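Local coordinates for protein geranyltranstransferase (IspA) (Helicobacter pylori, PDB 3LLW) that probably transfers prenyl groups between isoprenoid diphosphates, with magnesium as cofactor, as a member of the FPP/GGPP synthase family, at residues Glu42-Gly47 / Ile79-Glu84; Asn101-Arg106 / Leu111-Asp116; Phe212-Ala217 / Asn277-Leu282. All coordinates share one frame; numbering follows the deposited sequence.

Contact 1: residues Glu42-Gly47 / Ile79-Glu84; sequences EMVLNG and IALSIE
Val44 reaches helix 73-94 through a single methyl. Its CG1 lies 4.3 Å from Glu84 CG and 4.4 Å from Leu81 CD1, so it faces two residues of successive turns, an apolar tip and the aliphatic part of an acid. The touch is light: 103 Å² is buried in all, and the nearest backbones, at Val44 CA and Glu84 CA, stand 7.5 Å apart. On Leu81 the reach comes from the far end of the side chain: CG is anti to the backbone N (chi1 -172°), which carries CD1 forward to the valine. The carboxylate of Glu84 goes beyond this apolar layer, where OE2 forms a salt bridge with Arg50. The same NH2 of Arg50 also donates to Val44 O, so one guanidinium nitrogen serves both segments although no direct hydrogen bond joins them. Arg50 closes the Gly-Gly-Lys-Arg sequence that starts at Gly47; in trans-prenyltransferases of this all-helical fold that motif generally lines the isopentenyl diphosphate site. A sulfate about 5 Å from the Glu84 side chain, probably from the crystallisation liquor, is consistent with an anion pocket nearby. Further out, helix 117-137 packs on both segments, with Leu127 against Val44 and Leu134 against Leu81, while Phe21 and Leu22 of helix 6-23 pack on Leu81. Behind Val44, Asn46 N bonds to Glu42 O at 2.9 Å, an i to i+4 backbone bond.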
loop_
_atom_site.group_PDB
_atom_site.type_symbol
_atom_site.label_atom_id
_atom_site.label_comp_id
_atom_site.label_asym_id
_atom_site.label_seq_id
_atom_site.Cartn_x
_atom_site.Cartn_y
_atom_site.Cartn_z
ATOM N N GLU A 42 -16.462 -5.461 -3.005
ATOM C CA GLU A 42 -17.262 -6.047 -4.070
ATOM C C GLU A 42 -16.471 -6.904 -5.070
ATOM O O GLU A 42 -16.868 -8.032 -5.367
ATOM C CB GLU A 42 -18.011 -4.931 -4.814
ATOM C CG GLU A 42 -19.182 -5.418 -5.629
ATOM C CD GLU A 42 -20.012 -4.283 -6.218
ATOM O OE1 GLU A 42 -20.163 -3.234 -5.551
ATOM O OE2 GLU A 42 -20.525 -4.451 -7.344
ATOM N N MET A 43 -15.354 -6.373 -5.578
ATOM C CA MET A 43 -14.515 -7.105 -6.535
ATOM C C MET A 43 -13.703 -8.234 -5.871
ATOM O O MET A 43 -13.227 -9.145 -6.557
ATOM C CB MET A 43 -13.590 -6.156 -7.311
ATOM C CG MET A 43 -14.298 -5.068 -8.106
ATOM S SD MET A 43 -15.632 -5.640 -9.187
ATOM C CE MET A 43 -17.049 -4.909 -8.455
ATOM N N VAL A 44 -13.545 -8.185 -4.552
ATOM C CA VAL A 44 -12.895 -9.299 -3.844
ATOM C C VAL A 44 -13.907 -10.440 -3.719
ATOM O O VAL A 44 -13.564 -11.608 -3.914
ATOM C CB VAL A 44 -12.374 -8.909 -2.427
ATOM C CG1 VAL A 44 -11.463 -10.014 -1.846
ATOM C CG2 VAL A 44 -11.638 -7.591 -2.474
ATOM N N LEU A 45 -15.157 -10.082 -3.413
ATOM C CA LEU A 45 -16.234 -11.065 -3.265
ATOM C C LEU A 45 -16.567 -11.727 -4.584
ATOM O O LEU A 45 -16.759 -12.938 -4.647
ATOM C CB LEU A 45 -17.497 -10.423 -2.682
ATOM C CG LEU A 45 -17.411 -9.951 -1.230
ATOM C CD1 LEU A 45 -18.656 -9.181 -0.832
ATOM C CD2 LEU A 45 -17.179 -11.117 -0.279
ATOM N N ASN A 46 -16.603 -10.920 -5.636
ATOM C CA ASN A 46 -17.033 -11.360 -6.954
ATOM C C ASN A 46 -15.911 -11.995 -7.769
ATOM O O ASN A 46 -16.150 -12.483 -8.871
ATOM C CB ASN A 46 -17.621 -10.180 -7.744
ATOM C CG ASN A 46 -19.044 -9.808 -7.316
ATOM O OD1 ASN A 46 -19.747 -9.113 -8.051
ATOM N ND2 ASN A 46 -19.467 -10.257 -6.133
ATOM N N GLY A 47 -14.686 -11.982 -7.251
ATOM C CA GLY A 47 -13.558 -12.544 -7.995
ATOM C C GLY A 47 -13.476 -14.048 -7.816
ATOM O O GLY A 47 -14.496 -14.735 -7.691
ATOM N N ILE A 79 -3.840 -12.961 6.798
ATOM C CA ILE A 79 -2.677 -12.968 5.918
ATOM C C ILE A 79 -2.972 -13.434 4.495
ATOM O O ILE A 79 -2.558 -12.793 3.519
ATOM C CB ILE A 79 -1.563 -13.835 6.504
ATOM C CG1 ILE A 79 -1.138 -13.265 7.872
ATOM C CG2 ILE A 79 -0.418 -13.939 5.509
ATOM C CD1 ILE A 79 -0.246 -14.171 8.701
ATOM N N ALA A 80 -3.693 -14.544 4.378
ATOM C CA ALA A 80 -4.117 -15.061 3.085
ATOM C C ALA A 80 -4.996 -14.036 2.351
ATOM O O ALA A 80 -4.869 -13.865 1.137
ATOM C CB ALA A 80 -4.872 -16.375 3.270
ATOM N N LEU A 81 -5.858 -13.359 3.109
ATOM C CA LEU A 81 -6.760 -12.324 2.596
ATOM C C LEU A 81 -5.978 -11.082 2.139
ATOM O O LEU A 81 -6.372 -10.422 1.165
ATOM C CB LEU A 81 -7.818 -11.946 3.645
ATOM C CG LEU A 81 -8.960 -11.007 3.207
ATOM C CD1 LEU A 81 -9.569 -11.439 1.894
ATOM C CD2 LEU A 81 -10.026 -10.854 4.275
ATOM N N SER A 82 -4.854 -10.787 2.793
ATOM C CA SER A 82 -4.046 -9.629 2.385
ATOM C C SER A 82 -3.459 -9.833 1.001
ATOM O O SER A 82 -3.390 -8.894 0.213
ATOM C CB SER A 82 -2.924 -9.359 3.372
ATOM O OG SER A 82 -1.897 -10.297 3.191
ATOM N N ILE A 83 -3.049 -11.067 0.710
ATOM C CA ILE A 83 -2.556 -11.436 -0.615
ATOM C C ILE A 83 -3.678 -11.317 -1.667
ATOM O O ILE A 83 -3.448 -10.829 -2.774
ATOM C CB ILE A 83 -1.998 -12.863 -0.628
ATOM C CG1 ILE A 83 -0.937 -13.043 0.478
ATOM C CG2 ILE A 83 -1.366 -13.160 -1.980
ATOM C CD1 ILE A 83 -0.436 -14.478 0.659
ATOM N N GLU A 84 -4.885 -11.742 -1.298
ATOM C CA GLU A 84 -6.004 -11.721 -2.226
ATOM C C GLU A 84 -6.398 -10.271 -2.544
ATOM O O GLU A 84 -6.621 -9.948 -3.696
ATOM C CB GLU A 84 -7.164 -12.585 -1.692
ATOM C CG GLU A 84 -8.360 -12.827 -2.652
ATOM C CD GLU A 84 -8.027 -13.554 -3.967
ATOM O OE1 GLU A 84 -6.962 -14.214 -4.079
ATOM O OE2 GLU A 84 -8.862 -13.462 -4.906
#

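Contact 2: residues Asn101-Arg106 / Leu111-Asp116; sequences NAALRR and LHAKYD
Asn101 and His112 meet through a water. It donates to Asn101 OD1 at 2.7 Å and lies 2.9 Å from His112 NE2, in the plane of the imidazole at its edge. The two side chains themselves come no closer than 4.5 Å, between Asn101 OD1 and His112 NE2, so the water carries their polar link. Close polar packing is the second element. Ala102 O sits 3.1 Å from His112 CE1 and equally near NE2, but it approaches the ring obliquely and the angle is too poor for a hydrogen bond from NE2; its bond comes from Thr110 OG1. The ring gets there because His112 CG stands between its own backbone N and carbonyl carbon (chi1 58°). These residues flank the tight antiparallel hairpin of strands 104-105 and 108-109, directly after the first aspartate-rich motif of the prenyltransferase family. Asp94 and Asp100 of that motif bind magnesium in a structure of this protein, although no metal is bound to this chain in the model, and the side chain of Ala102 is about 5 Å from that of Asp100. Arg105 NE adds a salt bridge to Asp95. The apolar part is two exposed methyls, Ala113 CB and Ala103 CB, 4.0 Å apart; the same Ala113 CB also rests 3.7 Å from the carbonyl oxygen Ala103 O. The short helix 111-114 is held by a bond from Tyr115 N to Leu111 O, 2.8 Å long.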
loop_
_atom_site.group_PDB
_atom_site.type_symbol
_atom_site.label_atom_id
_atom_site.label_comp_id
_atom_site.label_asym_id
_atom_site.label_seq_id
_atom_site.Cartn_x
_atom_site.Cartn_y
_atom_site.Cartn_z
ATOM N N ASN A 101 -9.660 -1.229 -20.251
ATOM C CA ASN A 101 -10.992 -0.697 -20.546
ATOM C C ASN A 101 -12.106 -1.759 -20.566
ATOM O O ASN A 101 -12.870 -1.863 -21.534
ATOM C CB ASN A 101 -10.962 0.130 -21.841
ATOM C CG ASN A 101 -12.127 1.086 -21.953
ATOM O OD1 ASN A 101 -12.912 1.253 -21.015
ATOM N ND2 ASN A 101 -12.249 1.726 -23.105
ATOM N N ALA A 102 -12.173 -2.551 -19.496
ATOM C CA ALA A 102 -13.128 -3.659 -19.399
ATOM C C ALA A 102 -14.347 -3.301 -18.539
ATOM O O ALA A 102 -14.198 -2.970 -17.360
ATOM C CB ALA A 102 -12.427 -4.901 -18.847
ATOM N N ALA A 103 -15.547 -3.371 -19.128
ATOM C CA ALA A 103 -16.794 -3.124 -18.383
ATOM C C ALA A 103 -17.289 -4.360 -17.607
ATOM O O ALA A 103 -18.157 -4.247 -16.728
ATOM C CB ALA A 103 -17.882 -2.575 -19.306
ATOM N N LEU A 104 -16.727 -5.526 -17.929
ATOM C CA LEU A 104 -16.987 -6.769 -17.194
ATOM C C LEU A 104 -15.711 -7.471 -16.724
ATOM O O LEU A 104 -14.654 -7.368 -17.351
ATOM C CB LEU A 104 -17.848 -7.751 -18.015
ATOM C CG LEU A 104 -19.279 -7.305 -18.383
ATOM C CD1 LEU A 104 -19.835 -8.063 -19.601
ATOM C CD2 LEU A 104 -20.243 -7.394 -17.184
ATOM N N ARG A 105 -15.835 -8.162 -15.595
ATOM C CA ARG A 105 -14.842 -9.112 -15.104
ATOM C C ARG A 105 -15.642 -10.273 -14.531
ATOM O O ARG A 105 -16.518 -10.059 -13.680
ATOM C CB ARG A 105 -13.945 -8.500 -14.019
ATOM C CG ARG A 105 -12.974 -9.504 -13.401
ATOM C CD ARG A 105 -11.789 -8.827 -12.758
ATOM N NE ARG A 105 -10.917 -8.191 -13.746
ATOM C CZ ARG A 105 -9.837 -8.759 -14.277
ATOM N NH1 ARG A 105 -9.472 -9.986 -13.916
ATOM N NH2 ARG A 105 -9.110 -8.092 -15.159
ATOM N N ARG A 106 -15.350 -11.484 -15.019
ATOM C CA ARG A 106 -16.137 -12.686 -14.723
ATOM C C ARG A 106 -17.652 -12.463 -14.910
ATOM O O ARG A 106 -18.457 -12.907 -14.090
ATOM C CB ARG A 106 -15.837 -13.201 -13.310
ATOM C CG ARG A 106 -14.373 -13.518 -13.033
ATOM C CD ARG A 106 -14.178 -14.150 -11.632
ATOM N NE ARG A 106 -14.764 -15.495 -11.524
ATOM C CZ ARG A 106 -15.842 -15.804 -10.798
ATOM N NH1 ARG A 106 -16.478 -14.874 -10.091
ATOM N NH2 ARG A 106 -16.290 -17.052 -10.773
ATOM N N LEU A 111 -15.842 -1.805 -11.440
ATOM C CA LEU A 111 -16.160 -0.612 -10.658
ATOM C C LEU A 111 -16.407 0.686 -11.440
ATOM O O LEU A 111 -17.259 1.484 -11.048
ATOM C CB LEU A 111 -15.122 -0.386 -9.562
ATOM C CG LEU A 111 -15.037 -1.464 -8.486
ATOM C CD1 LEU A 111 -13.782 -1.278 -7.636
ATOM C CD2 LEU A 111 -16.275 -1.436 -7.607
ATOM N N HIS A 112 -15.688 0.905 -12.536
ATOM C CA HIS A 112 -15.908 2.137 -13.299
ATOM C C HIS A 112 -17.154 2.072 -14.171
ATOM O O HIS A 112 -17.729 3.108 -14.526
ATOM C CB HIS A 112 -14.691 2.498 -14.144
ATOM C CG HIS A 112 -14.293 1.431 -15.101
ATOM N ND1 HIS A 112 -13.534 0.345 -14.716
ATOM C CD2 HIS A 112 -14.562 1.263 -16.420
ATOM C CE1 HIS A 112 -13.348 -0.447 -15.758
ATOM N NE2 HIS A 112 -13.958 0.090 -16.805
ATOM N N ALA A 113 -17.559 0.857 -14.525
ATOM C CA ALA A 113 -18.792 0.663 -15.266
ATOM C C ALA A 113 -19.981 0.833 -14.328
ATOM O O ALA A 113 -20.929 1.566 -14.645
ATOM C CB ALA A 113 -18.817 -0.709 -15.937
ATOM N N LYS A 114 -19.914 0.174 -13.174
ATOM C CA LYS A 114 -21.006 0.182 -12.206
ATOM C C LYS A 114 -21.146 1.523 -11.496
ATOM O O LYS A 114 -22.261 1.993 -11.249
ATOM C CB LYS A 114 -20.841 -0.945 -11.190
ATOM C CG LYS A 114 -22.063 -1.127 -10.294
ATOM C CD LYS A 114 -21.944 -2.349 -9.399
ATOM C CE LYS A 114 -23.129 -2.428 -8.442
ATOM N NZ LYS A 114 -23.278 -3.773 -7.837
ATOM N N TYR A 115 -20.017 2.147 -11.187
ATOM C CA TYR A 115 -20.038 3.410 -10.452
ATOM C C TYR A 115 -19.459 4.537 -11.295
ATOM O O TYR A 115 -20.181 5.155 -12.080
ATOM C CB TYR A 115 -19.300 3.263 -9.120
ATOM C CG TYR A 115 -19.837 2.163 -8.232
ATOM C CD1 TYR A 115 -21.081 2.292 -7.593
ATOM C CD2 TYR A 115 -19.103 0.998 -8.016
ATOM C CE1 TYR A 115 -21.576 1.283 -6.763
ATOM C CE2 TYR A 115 -19.585 -0.016 -7.200
ATOM C CZ TYR A 115 -20.813 0.135 -6.566
ATOM O OH TYR A 115 -21.279 -0.876 -5.754
ATOM N N ASP A 116 -18.161 4.793 -11.138
ATOM C CA ASP A 116 -17.428 5.750 -11.968
ATOM C C ASP A 116 -15.940 5.456 -11.857
ATOM O O ASP A 116 -15.530 4.656 -11.014
ATOM C CB ASP A 116 -17.736 7.201 -11.562
ATOM C CG ASP A 116 -17.643 7.422 -10.058
ATOM O OD1 ASP A 116 -18.706 7.600 -9.418
ATOM O OD2 ASP A 116 -16.511 7.412 -9.517
HETATM O O HOH W 1 -14.802 0.027 -19.593
#

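Contact 3: residues Phe212-Ala217 / Asn277-Leu282; sequences FKWLQA and NDLDAL
Trp214 meets Leu282, Leu279 and Asp278 with its indole, and accounts for 104 Å² of the 193 Å² buried here. Its CB points from helix 209-236 toward segment 277-282, and CG lies anti to the backbone N (chi1 -170°), which throws the ring system across the gap; the nearest CA atoms, those of Trp214 and Leu282, remain 9.3 Å apart. At the fusion bond, CD2 and CE2 pass under Leu282 CD1, each at 3.9 Å. That methyl stands almost exactly over the six-membered ring, 3.6 Å from its centroid and 4° off the normal, a clear CH-pi contact on one face. The pyrrole side is looser. NE1 is 3.9 Å from Asp278 O, and no hydrogen bond forms between them. Instead the carbonyl meets the benzo edge, with CZ2 at 3.4 Å from Asp278 O near the ring plane. This is the all-helical isoprenoid synthase fold, and the contact joins the early part of helix 209-236, which further along carries the second aspartate-rich motif of the family, to the end of helix 261-279 and the turn that follows it, away from the magnesium-binding aspartates. At the tip, CH2 is shared by two leucines: Leu282 CD2 at 3.7 Å and Leu279 CD1 at 3.8 Å, the latter at the edge. A type I turn from Leu279 to Leu282, whose Leu282 N to Leu279 O bond measures 3.0 Å, brings one leucine over the face and the other to the rim. Phe218, one turn along the same helix, stacks with the indole and also touches Leu279. Helix 287-301 lies behind, with Leu293 on both Leu215 and Leu279, and Leu289 on Leu282.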
loop_
_atom_site.group_PDB
_atom_site.type_symbol
_atom_site.label_atom_id
_atom_site.label_comp_id
_atom_site.label_asym_id
_atom_site.label_seq_id
_atom_site.Cartn_x
_atom_site.Cartn_y
_atom_site.Cartn_z
ATOM N N PHE A 212 13.445 -21.855 2.076
ATOM C CA PHE A 212 13.137 -20.510 1.633
ATOM C C PHE A 212 13.617 -20.299 0.204
ATOM O O PHE A 212 12.813 -19.960 -0.682
ATOM C CB PHE A 212 13.750 -19.466 2.572
ATOM C CG PHE A 212 13.231 -18.070 2.352
ATOM C CD1 PHE A 212 12.197 -17.570 3.139
ATOM C CD2 PHE A 212 13.770 -17.250 1.354
ATOM C CE1 PHE A 212 11.709 -16.280 2.937
ATOM C CE2 PHE A 212 13.288 -15.958 1.150
ATOM C CZ PHE A 212 12.260 -15.472 1.942
ATOM N N LYS A 213 14.913 -20.520 -0.014
ATOM C CA LYS A 213 15.526 -20.337 -1.325
ATOM C C LYS A 213 14.840 -21.207 -2.363
ATOM O O LYS A 213 14.550 -20.758 -3.490
ATOM C CB LYS A 213 17.019 -20.657 -1.271
ATOM C CG LYS A 213 17.904 -19.486 -0.861
ATOM C CD LYS A 213 19.367 -19.782 -1.206
ATOM C CE LYS A 213 20.106 -18.539 -1.721
ATOM N NZ LYS A 213 20.326 -17.498 -0.670
ATOM N N TRP A 214 14.564 -22.446 -1.956
ATOM C CA TRP A 214 13.882 -23.409 -2.798
ATOM C C TRP A 214 12.466 -22.953 -3.177
ATOM O O TRP A 214 12.115 -22.996 -4.355
ATOM C CB TRP A 214 13.845 -24.788 -2.127
ATOM C CG TRP A 214 13.368 -25.860 -3.054
ATOM C CD1 TRP A 214 14.135 -26.648 -3.853
ATOM C CD2 TRP A 214 12.008 -26.234 -3.304
ATOM N NE1 TRP A 214 13.342 -27.502 -4.576
ATOM C CE2 TRP A 214 12.031 -27.262 -4.265
ATOM C CE3 TRP A 214 10.770 -25.790 -2.814
ATOM C CZ2 TRP A 214 10.870 -27.863 -4.741
ATOM C CZ3 TRP A 214 9.618 -26.381 -3.286
ATOM C CH2 TRP A 214 9.674 -27.411 -4.240
ATOM N N LEU A 215 11.662 -22.539 -2.195
ATOM C CA LEU A 215 10.275 -22.105 -2.472
ATOM C C LEU A 215 10.237 -20.861 -3.348
ATOM O O LEU A 215 9.407 -20.763 -4.266
ATOM C CB LEU A 215 9.474 -21.851 -1.190
ATOM C CG LEU A 215 8.857 -23.025 -0.434
ATOM C CD1 LEU A 215 8.282 -22.516 0.857
ATOM C CD2 LEU A 215 7.796 -23.756 -1.245
ATOM N N GLN A 216 11.143 -19.927 -3.053
ATOM C CA GLN A 216 11.317 -18.714 -3.828
ATOM C C GLN A 216 11.491 -19.026 -5.305
ATOM O O GLN A 216 10.718 -18.538 -6.130
ATOM C CB GLN A 216 12.488 -17.894 -3.293
ATOM C CG GLN A 216 12.595 -16.499 -3.892
ATOM C CD GLN A 216 13.215 -15.491 -2.941
ATOM O OE1 GLN A 216 12.708 -14.381 -2.795
ATOM N NE2 GLN A 216 14.312 -15.874 -2.282
ATOM N N ALA A 217 12.466 -19.873 -5.619
ATOM C CA ALA A 217 12.741 -20.278 -6.990
ATOM C C ALA A 217 11.614 -21.106 -7.605
ATOM O O ALA A 217 11.305 -20.951 -8.795
ATOM C CB ALA A 217 14.046 -21.031 -7.059
ATOM N N ASN A 277 9.221 -32.355 -11.521
ATOM C CA ASN A 277 10.442 -33.087 -11.212
ATOM C C ASN A 277 11.286 -32.431 -10.121
ATOM O O ASN A 277 11.883 -33.117 -9.296
ATOM C CB ASN A 277 11.277 -33.294 -12.481
ATOM C CG ASN A 277 12.247 -34.444 -12.353
ATOM O OD1 ASN A 277 11.847 -35.587 -12.102
ATOM N ND2 ASN A 277 13.534 -34.151 -12.520
ATOM N N ASP A 278 11.327 -31.100 -10.130
ATOM C CA ASP A 278 12.022 -30.306 -9.113
ATOM C C ASP A 278 11.278 -30.415 -7.787
ATOM O O ASP A 278 11.874 -30.384 -6.708
ATOM C CB ASP A 278 12.075 -28.842 -9.552
ATOM C CG ASP A 278 13.460 -28.224 -9.406
ATOM O OD1 ASP A 278 13.542 -26.976 -9.377
ATOM O OD2 ASP A 278 14.463 -28.974 -9.334
ATOM N N LEU A 279 9.962 -30.557 -7.900
ATOM C CA LEU A 279 9.072 -30.742 -6.768
ATOM C C LEU A 279 9.231 -32.118 -6.123
ATOM O O LEU A 279 9.120 -32.250 -4.910
ATOM C CB LEU A 279 7.621 -30.518 -7.225
ATOM C CG LEU A 279 6.472 -30.598 -6.225
ATOM C CD1 LEU A 279 6.587 -29.513 -5.162
ATOM C CD2 LEU A 279 5.163 -30.497 -6.970
ATOM N N ASP A 280 9.509 -33.141 -6.930
ATOM C CA ASP A 280 9.675 -34.506 -6.407
ATOM C C ASP A 280 11.046 -34.748 -5.750
ATOM O O ASP A 280 11.349 -35.861 -5.326
ATOM C CB ASP A 280 9.363 -35.559 -7.487
ATOM C CG ASP A 280 7.925 -35.461 -8.023
ATOM O OD1 ASP A 280 7.672 -36.007 -9.118
ATOM O OD2 ASP A 280 7.050 -34.829 -7.384
ATOM N N ALA A 281 11.859 -33.699 -5.667
ATOM C CA ALA A 281 13.081 -33.701 -4.862
ATOM C C ALA A 281 12.818 -33.096 -3.477
ATOM O O ALA A 281 13.740 -32.883 -2.687
ATOM C CB ALA A 281 14.187 -32.938 -5.574
ATOM N N LEU A 282 11.549 -32.817 -3.195
ATOM C CA LEU A 282 11.127 -32.298 -1.898
ATOM C C LEU A 282 10.563 -33.431 -1.042
ATOM O O LEU A 282 10.472 -33.297 0.181
ATOM C CB LEU A 282 10.083 -31.194 -2.094
ATOM C CG LEU A 282 9.824 -30.131 -1.031
ATOM C CD1 LEU A 282 10.973 -29.134 -0.956
ATOM C CD2 LEU A 282 8.538 -29.435 -1.372
#

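Contacts 1 and 2 are neighbours, their centres about 17 Å apart, while contact 3 lies on the opposite side of the chain's centre. Contact 1 is buried, contact 3 partly so, and contact 2 is at the surface. The first two touch directly: Glu42 OE1 is 2.6 Å from Tyr115 OH, Asn46 O is 2.7 Å from Arg106 NH1, both probable hydrogen bonds, and Met43 CE packs on Leu111 CD2. Helix 73-94 runs from contact 1 toward the aspartate-rich loop that precedes contact 2. Chemistry follows place: sparse aliphatic touching inside, a water bridge outside, and aromatic packing where 212-217 meets 277-282.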